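Local structure of CYTH domain-containing protein (Pyrococcus horikoshii, 2EEN) at residues I53-N57 with G58-V62; Y35-C39 with R40-K44; K70-E73 with K74-T77. The protein is of unknown function but carries a CYTH domain, as do class IV adenylate cyclases and thiamine triphosphatases, and so probably acts on triphosphate compounds. All blocks are in the same frame, centred on the assembly; numbering follows the deposited sequence.

In the fold
All three contacts are local turns at the ends of strands in the antiparallel sheet of the CYTH domain, and they follow one another in series along the chain. Contact 2 leaves strand 23-36 and leads through helix 42-45 into strand 48-56, whose far end makes the hairpin of contact 1; their centres are about 28 Å apart. Contact 3 joins strands 59-70 and 78-85, with its centre about 29 Å from that of contact 1 and across the chain's centre from it. The centres of contacts 2 and 3 are about 20 Å apart, and their nearest atoms about 8 Å, without touching. The second subunit reaches contact 2, where an interchain disulfide forms, but neither of the other two.

Contact 1 (I53-N57 with G58-V62); sequences IKRFN and GHNEV
One face of the Phe-56 ring carries the CB of His-59, a CH-pi contact in which that carbon sits 4.2 Å from the centroid, while the ring edge meets the carboxylate of Glu-61, with CE2 of Phe-56 3.3 Å from OE1 of Glu-61. Ring and carboxylate planes stand almost perpendicular, 89° apart. The imidazole of His-59 has the carbonyl oxygen of Asn-57 over one face, nearest to CD2, and CD1 of Phe-56 at its edge; the two aromatic rings themselves meet obliquely. On the other face of the sheet, CG2 of Ile-53 lies over the centre of the Arg-55 guanidinium, 3.6 Å above its plane. With chi1 at 58°, Phe-56 holds CG between its backbone N and carbonyl carbon, and the ring comes in against the opposing strand. It also makes a cation-pi contact with Arg-26 of strand 23-36.

These residues belong to a beta hairpin with a two-residue loop, Asn-57 and Gly-58, both at positive phi, closed by a type I' turn from Phe-56 to His-59. Strands 48-56 and 59-70 are joined by hydrogen-bonded pairs at Phe-56/His-59 and Lys-54/Glu-61. In the latter, Lys-54 N gives a nearly straight bond of 2.6 Å to Glu-61 O, and Glu-61 N returns one to Lys-54 O. Their side chains run alongside each other, but NZ of Lys-54 and OE1 of Glu-61 remain 4.3 Å apart, beyond a salt bridge.

On the face that holds Ile-53 and Arg-55, NH1 of Arg-55 donates to OD1 of Asn-60 at 2.8 Å, approaching from above the amide plane and bent to 138° at the hydrogen. The stronger partner of this arginine is Glu-31, which forms a salt bridge with NE. Farther along the same face, CG1 of Ile-53 packs against CG2 of Val-62.

Contact 2 (Y35-C39 with R40-K44); sequences YQHPC and RDFSK
Gln-36 and Phe-42 are tied by a hydrogen bond from Phe-42 N to OE1 of Gln-36, 3.0 Å long, nearly straight and in the carbonyl plane on a lone pair. His-37 N gives a second bond to OE1, also in that plane, so the amide oxygen is gripped twice. A bend at chi2 (58°) folds the Gln-36 chain back toward the helix start, and NE2 donates to OD1 of Asp-41 at 3.0 Å from above the carboxylate plane. Asp-41 is the N-cap of helix 42-45, and its OD1 accepts the capping bond from Ser-43 N on the opposite face. Strand 23-36 is thus linked through its last residue to the first turn of the helix, and bonds at both OE1 and NE2 of Gln-36 probably fix the rotation of its amide. Cys-39 N donates to ND1 of His-37 in the ring plane.

Aromatic and aliphatic packing fills the bend. CB of His-37 lies over the Phe-42 ring, 3.6 Å from its centroid, and CG of Arg-40 rests over one face of the His-37 imidazole, 3.8 Å from the centroid of that ring. The guanidinium continues over the same ring, its plane turned 31° from it.

Three links join the second subunit: His-37 NE2 binds Leu-99 O and Arg-40 NH2 binds Arg-98 O of that chain, and Cys-39 forms a disulfide with its Cys-39. Arg-40 NE makes a salt bridge with Glu-47 of its own chain.

Contact 3 (K70-E73 with K74-T77); sequences KIDE and KSKT
OG of Ser-75 is gripped three ways: it donates to OD2 of Asp-72 at 2.6 Å and accepts from both the backbone N and the OG1 of Thr-77, the latter at 2.8 Å. The bond from Thr-77 N, two residues on, defines an ST turn, set in the loop that connects strands 59-70 and 78-85 of the antiparallel sheet. The hydroxyl meets OD2 on the anti side of the carboxylate, 17° out of its plane. At chi1 73°, OG of Ser-75 lies between its own backbone N and carbonyl carbon, where it can bridge the aspartate and the threonine. An alanine here would remove the hydroxyl, and Asp-72 OD2 would probably lose its short bond while the ST turn at Thr-77 is left without its acceptor.

Both Asp-72 and Ser-75 are buried against Val-150 of helix 146-160, and Ser-75 also touches Leu-6 of strand 3-9. The hydroxyl bond therefore serves a carboxylate oxygen inside the protein.

Across the mouth of the loop, Ile-71 N donates to Thr-77 O at 3.2 Å, nearly straight at 164°, and CA of Lys-70 adds a longer CA-H...O contact to the same oxygen. The Lys-70 chain passes the loop backbone, its CD lying 4.0 Å from Ser-75 O, and its amino group goes on to a salt bridge with Asp-46. Inside the loop a water accepts from Asp-72 N at 2.8 Å and probably donates to Thr-77 O at 2.6 Å.

Contact 1 (I53-N57 with G58-V62)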
loop_
_atom_site.group_PDB
_atom_site.type_symbol
_atom_site.label_atom_id
_atom_site.label_comp_id
_atom_site.label_asym_id
_atom_site.label_seq_id
_atom_site.Cartn_x
_atom_site.Cartn_y
_atom_site.Cartn_z
ATOM N N ILE A 53 11.483 -6.918 -3.923
ATOM C CA ILE A 53 12.661 -6.493 -3.187
ATOM C C ILE A 53 13.739 -6.445 -4.257
ATOM O O ILE A 53 14.021 -7.448 -4.914
ATOM C CB ILE A 53 13.054 -7.495 -2.087
ATOM C CG1 ILE A 53 11.929 -7.595 -1.051
ATOM C CG2 ILE A 53 14.348 -7.037 -1.415
ATOM C CD1 ILE A 53 12.185 -8.615 0.048
ATOM N N LYS A 54 14.312 -5.263 -4.447
ATOM C CA LYS A 54 15.336 -5.039 -5.454
ATOM C C LYS A 54 16.666 -4.775 -4.756
ATOM O O LYS A 54 16.762 -3.891 -3.905
ATOM C CB LYS A 54 14.925 -3.834 -6.306
ATOM C CG LYS A 54 15.795 -3.540 -7.512
ATOM C CD LYS A 54 15.290 -2.290 -8.229
ATOM C CE LYS A 54 13.865 -2.471 -8.739
ATOM N NZ LYS A 54 13.311 -1.215 -9.331
ATOM N N ARG A 55 17.683 -5.550 -5.110
ATOM C CA ARG A 55 19.001 -5.399 -4.512
ATOM C C ARG A 55 20.045 -5.031 -5.569
ATOM O O ARG A 55 20.165 -5.701 -6.596
ATOM C CB ARG A 55 19.415 -6.702 -3.822
ATOM C CG ARG A 55 18.361 -7.297 -2.890
ATOM C CD ARG A 55 18.860 -8.595 -2.267
ATOM N NE ARG A 55 17.807 -9.346 -1.579
ATOM C CZ ARG A 55 17.272 -9.010 -0.410
ATOM N NH1 ARG A 55 17.682 -7.923 0.233
ATOM N NH2 ARG A 55 16.323 -9.769 0.122
ATOM N N PHE A 56 20.797 -3.964 -5.312
ATOM C CA PHE A 56 21.840 -3.517 -6.229
ATOM C C PHE A 56 22.822 -2.624 -5.477
ATOM O O PHE A 56 22.431 -1.908 -4.563
ATOM C CB PHE A 56 21.221 -2.744 -7.400
ATOM C CG PHE A 56 20.423 -1.545 -6.981
ATOM C CD1 PHE A 56 21.036 -0.313 -6.779
ATOM C CD2 PHE A 56 19.057 -1.656 -6.755
ATOM C CE1 PHE A 56 20.299 0.786 -6.354
ATOM C CE2 PHE A 56 18.313 -0.565 -6.329
ATOM C CZ PHE A 56 18.934 0.659 -6.129
ATOM N N ASN A 57 24.094 -2.693 -5.851
ATOM C CA ASN A 57 25.133 -1.878 -5.216
ATOM C C ASN A 57 25.075 -1.732 -3.690
ATOM O O ASN A 57 25.331 -0.646 -3.161
ATOM C CB ASN A 57 25.127 -0.488 -5.834
ATOM C CG ASN A 57 25.878 -0.433 -7.131
ATOM O OD1 ASN A 57 25.476 -1.033 -8.127
ATOM N ND2 ASN A 57 26.992 0.288 -7.129
ATOM N N GLY A 58 24.753 -2.812 -2.986
ATOM C CA GLY A 58 24.682 -2.756 -1.534
ATOM C C GLY A 58 23.382 -2.152 -1.041
ATOM O O GLY A 58 23.134 -2.073 0.164
ATOM N N HIS A 59 22.543 -1.736 -1.984
ATOM C CA HIS A 59 21.260 -1.125 -1.665
ATOM C C HIS A 59 20.114 -2.122 -1.780
ATOM O O HIS A 59 20.223 -3.141 -2.458
ATOM C CB HIS A 59 20.977 0.039 -2.617
ATOM C CG HIS A 59 22.065 1.061 -2.675
ATOM N ND1 HIS A 59 22.466 1.788 -1.573
ATOM C CD2 HIS A 59 22.829 1.495 -3.707
ATOM C CE1 HIS A 59 23.427 2.624 -1.926
ATOM N NE2 HIS A 59 23.665 2.466 -3.215
ATOM N N ASN A 60 19.010 -1.806 -1.114
ATOM C CA ASN A 60 17.809 -2.627 -1.145
ATOM C C ASN A 60 16.620 -1.684 -1.297
ATOM O O ASN A 60 16.457 -0.759 -0.504
ATOM C CB ASN A 60 17.643 -3.419 0.157
ATOM C CG ASN A 60 18.695 -4.493 0.332
ATOM O OD1 ASN A 60 18.745 -5.463 -0.427
ATOM N ND2 ASN A 60 19.546 -4.328 1.338
ATOM N N GLU A 61 15.811 -1.902 -2.328
ATOM C CA GLU A 61 14.618 -1.087 -2.544
ATOM C C GLU A 61 13.450 -2.055 -2.569
ATOM O O GLU A 61 13.588 -3.186 -3.031
ATOM C CB GLU A 61 14.675 -0.334 -3.871
ATOM C CG GLU A 61 15.771 0.717 -3.970
ATOM C CD GLU A 61 15.630 1.571 -5.219
ATOM O OE1 GLU A 61 15.359 1.010 -6.302
ATOM O OE2 GLU A 61 15.796 2.805 -5.120
ATOM N N VAL A 62 12.304 -1.617 -2.068
ATOM C CA VAL A 62 11.135 -2.476 -2.026
ATOM C C VAL A 62 9.959 -1.736 -2.623
ATOM O O VAL A 62 9.760 -0.563 -2.344
ATOM C CB VAL A 62 10.798 -2.870 -0.585
ATOM C CG1 VAL A 62 9.612 -3.816 -0.568
ATOM C CG2 VAL A 62 12.017 -3.519 0.066
#

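Contact 2 (Y35-C39 with R40-K44)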
loop_
_atom_site.group_PDB
_atom_site.type_symbol
_atom_site.label_atom_id
_atom_site.label_comp_id
_atom_site.label_asym_id
_atom_site.label_seq_id
_atom_site.Cartn_x
_atom_site.Cartn_y
_atom_site.Cartn_z
ATOM N N TYR A 35 0.731 -12.081 -5.021
ATOM C CA TYR A 35 -0.425 -12.390 -4.194
ATOM C C TYR A 35 -1.707 -12.674 -4.936
ATOM O O TYR A 35 -1.885 -12.271 -6.083
ATOM C CB TYR A 35 -0.685 -11.217 -3.255
ATOM C CG TYR A 35 0.430 -10.976 -2.289
ATOM C CD1 TYR A 35 1.488 -10.134 -2.619
ATOM C CD2 TYR A 35 0.445 -11.606 -1.046
ATOM C CE1 TYR A 35 2.537 -9.923 -1.735
ATOM C CE2 TYR A 35 1.484 -11.401 -0.156
ATOM C CZ TYR A 35 2.525 -10.559 -0.506
ATOM O OH TYR A 35 3.552 -10.346 0.377
ATOM N N GLN A 36 -2.605 -13.380 -4.257
ATOM C CA GLN A 36 -3.920 -13.672 -4.794
ATOM C C GLN A 36 -4.855 -12.770 -4.013
ATOM O O GLN A 36 -4.627 -12.497 -2.835
ATOM C CB GLN A 36 -4.303 -15.133 -4.558
ATOM C CG GLN A 36 -5.742 -15.475 -4.943
ATOM C CD GLN A 36 -6.069 -15.180 -6.404
ATOM O OE1 GLN A 36 -6.165 -14.020 -6.813
ATOM N NE2 GLN A 36 -6.243 -16.237 -7.196
ATOM N N HIS A 37 -5.888 -12.296 -4.689
ATOM C CA HIS A 37 -6.884 -11.430 -4.090
ATOM C C HIS A 37 -7.783 -12.294 -3.210
ATOM O O HIS A 37 -8.061 -13.444 -3.533
ATOM C CB HIS A 37 -7.693 -10.770 -5.199
ATOM C CG HIS A 37 -8.559 -9.644 -4.738
ATOM N ND1 HIS A 37 -9.758 -9.840 -4.083
ATOM C CD2 HIS A 37 -8.409 -8.304 -4.856
ATOM C CE1 HIS A 37 -10.308 -8.668 -3.821
ATOM N NE2 HIS A 37 -9.510 -7.719 -4.280
ATOM N N PRO A 38 -8.244 -11.749 -2.081
ATOM C CA PRO A 38 -9.108 -12.528 -1.189
ATOM C C PRO A 38 -10.504 -12.820 -1.728
ATOM O O PRO A 38 -11.124 -13.812 -1.343
ATOM C CB PRO A 38 -9.156 -11.668 0.072
ATOM C CG PRO A 38 -9.040 -10.266 -0.477
ATOM C CD PRO A 38 -7.927 -10.433 -1.500
ATOM N N CYS A 39 -10.983 -11.973 -2.633
ATOM C CA CYS A 39 -12.335 -12.101 -3.161
ATOM C C CYS A 39 -12.476 -12.496 -4.625
ATOM O O CYS A 39 -13.511 -13.021 -5.031
ATOM C CB CYS A 39 -13.074 -10.777 -2.951
ATOM S SG CYS A 39 -12.685 -9.905 -1.402
ATOM N N ARG A 40 -11.459 -12.217 -5.429
ATOM C CA ARG A 40 -11.533 -12.558 -6.838
ATOM C C ARG A 40 -10.268 -13.257 -7.293
ATOM O O ARG A 40 -9.222 -13.152 -6.659
ATOM C CB ARG A 40 -11.796 -11.309 -7.680
ATOM C CG ARG A 40 -10.758 -10.208 -7.552
ATOM C CD ARG A 40 -11.128 -9.033 -8.460
ATOM N NE ARG A 40 -10.057 -8.045 -8.549
ATOM C CZ ARG A 40 -10.003 -6.914 -7.848
ATOM N NH1 ARG A 40 -10.970 -6.600 -6.990
ATOM N NH2 ARG A 40 -8.967 -6.099 -8.000
ATOM N N ASP A 41 -10.379 -13.985 -8.395
ATOM C CA ASP A 41 -9.252 -14.727 -8.924
ATOM C C ASP A 41 -8.496 -13.865 -9.917
ATOM O O ASP A 41 -8.953 -13.670 -11.046
ATOM C CB ASP A 41 -9.756 -15.990 -9.621
ATOM C CG ASP A 41 -8.637 -16.953 -9.952
ATOM O OD1 ASP A 41 -7.462 -16.526 -9.926
ATOM O OD2 ASP A 41 -8.932 -18.134 -10.246
ATOM N N PHE A 42 -7.344 -13.350 -9.497
ATOM C CA PHE A 42 -6.543 -12.503 -10.370
ATOM C C PHE A 42 -6.177 -13.182 -11.670
ATOM O O PHE A 42 -5.978 -12.514 -12.676
ATOM C CB PHE A 42 -5.250 -12.063 -9.690
ATOM C CG PHE A 42 -5.407 -10.906 -8.753
ATOM C CD1 PHE A 42 -6.466 -10.011 -8.883
ATOM C CD2 PHE A 42 -4.444 -10.667 -7.778
ATOM C CE1 PHE A 42 -6.564 -8.889 -8.063
ATOM C CE2 PHE A 42 -4.528 -9.552 -6.951
ATOM C CZ PHE A 42 -5.592 -8.657 -7.095
ATOM N N SER A 43 -6.074 -14.505 -11.656
ATOM C CA SER A 43 -5.718 -15.217 -12.877
ATOM C C SER A 43 -6.845 -15.136 -13.904
ATOM O O SER A 43 -6.610 -15.290 -15.102
ATOM C CB SER A 43 -5.365 -16.677 -12.567
ATOM O OG SER A 43 -6.463 -17.386 -12.030
ATOM N N LYS A 44 -8.064 -14.875 -13.437
ATOM C CA LYS A 44 -9.220 -14.760 -14.321
ATOM C C LYS A 44 -9.445 -13.318 -14.769
ATOM O O LYS A 44 -10.013 -13.069 -15.833
ATOM C CB LYS A 44 -10.483 -15.268 -13.618
ATOM C CG LYS A 44 -10.513 -16.770 -13.401
ATOM C CD LYS A 44 -10.546 -17.519 -14.721
ATOM C CE LYS A 44 -10.624 -19.023 -14.490
ATOM N NZ LYS A 44 -11.821 -19.384 -13.678
#

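Contact 3 (K70-E73 with K74-T77)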
loop_
_atom_site.group_PDB
_atom_site.type_symbol
_atom_site.label_atom_id
_atom_site.label_comp_id
_atom_site.label_asym_id
_atom_site.label_seq_id
_atom_site.Cartn_x
_atom_site.Cartn_y
_atom_site.Cartn_z
ATOM N N LYS A 70 -3.881 -6.783 -19.285
ATOM C CA LYS A 70 -3.132 -6.408 -20.476
ATOM C C LYS A 70 -4.131 -5.714 -21.392
ATOM O O LYS A 70 -5.275 -6.158 -21.523
ATOM C CB LYS A 70 -2.553 -7.647 -21.169
ATOM C CG LYS A 70 -1.400 -8.308 -20.415
ATOM C CD LYS A 70 -0.817 -9.493 -21.183
ATOM C CE LYS A 70 -1.829 -10.623 -21.334
ATOM N NZ LYS A 70 -2.307 -11.123 -20.014
ATOM N N ILE A 71 -3.715 -4.618 -22.015
ATOM C CA ILE A 71 -4.612 -3.891 -22.905
ATOM C C ILE A 71 -4.176 -3.993 -24.358
ATOM O O ILE A 71 -4.844 -3.475 -25.252
ATOM C CB ILE A 71 -4.692 -2.408 -22.525
ATOM C CG1 ILE A 71 -3.301 -1.776 -22.586
ATOM C CG2 ILE A 71 -5.293 -2.263 -21.135
ATOM C CD1 ILE A 71 -3.304 -0.280 -22.360
ATOM N N ASP A 72 -3.064 -4.681 -24.589
ATOM C CA ASP A 72 -2.519 -4.838 -25.933
ATOM C C ASP A 72 -2.286 -6.312 -26.266
ATOM O O ASP A 72 -1.734 -7.060 -25.461
ATOM C CB ASP A 72 -1.204 -4.056 -26.036
ATOM C CG ASP A 72 -0.571 -4.153 -27.406
ATOM O OD1 ASP A 72 -1.244 -3.807 -28.401
ATOM O OD2 ASP A 72 0.602 -4.570 -27.485
ATOM N N GLU A 73 -2.702 -6.722 -27.461
ATOM C CA GLU A 73 -2.552 -8.110 -27.890
ATOM C C GLU A 73 -1.116 -8.440 -28.287
ATOM O O GLU A 73 -0.710 -9.603 -28.259
ATOM C CB GLU A 73 -3.471 -8.399 -29.086
ATOM C CG GLU A 73 -4.688 -7.495 -29.180
ATOM C CD GLU A 73 -4.327 -6.057 -29.519
ATOM O OE1 GLU A 73 -3.761 -5.826 -30.609
ATOM O OE2 GLU A 73 -4.605 -5.158 -28.696
ATOM N N LYS A 74 -0.356 -7.415 -28.653
ATOM C CA LYS A 74 1.024 -7.598 -29.089
ATOM C C LYS A 74 2.086 -7.367 -28.019
ATOM O O LYS A 74 3.279 -7.465 -28.309
ATOM C CB LYS A 74 1.325 -6.684 -30.278
ATOM C CG LYS A 74 0.807 -7.184 -31.621
ATOM C CD LYS A 74 -0.695 -7.045 -31.750
ATOM C CE LYS A 74 -1.129 -7.276 -33.189
ATOM N NZ LYS A 74 -0.597 -8.560 -33.725
ATOM N N SER A 75 1.670 -7.058 -26.795
ATOM C CA SER A 75 2.651 -6.823 -25.744
ATOM C C SER A 75 2.090 -7.129 -24.348
ATOM O O SER A 75 0.965 -7.568 -24.174
ATOM C CB SER A 75 3.106 -5.363 -25.829
ATOM O OG SER A 75 2.057 -4.517 -25.360
ATOM N N LYS A 76 2.952 -6.917 -23.339
ATOM C CA LYS A 76 2.534 -7.139 -21.958
ATOM C C LYS A 76 2.129 -5.821 -21.283
ATOM O O LYS A 76 2.025 -5.717 -20.069
ATOM C CB LYS A 76 3.722 -7.742 -21.202
ATOM C CG LYS A 76 4.212 -9.063 -21.803
ATOM C CD LYS A 76 5.528 -9.530 -21.171
ATOM C CE LYS A 76 5.470 -9.552 -19.639
ATOM N NZ LYS A 76 6.767 -9.962 -19.110
ATOM N N THR A 77 1.941 -4.778 -22.119
ATOM C CA THR A 77 1.609 -3.459 -21.587
ATOM C C THR A 77 0.328 -3.481 -20.765
ATOM O O THR A 77 -0.691 -4.021 -21.177
ATOM C CB THR A 77 1.419 -2.493 -22.754
ATOM O OG1 THR A 77 2.621 -2.428 -23.528
ATOM C CG2 THR A 77 1.096 -1.097 -22.219
HETATM O O HOH W 1 -0.915 -5.736 -23.150
#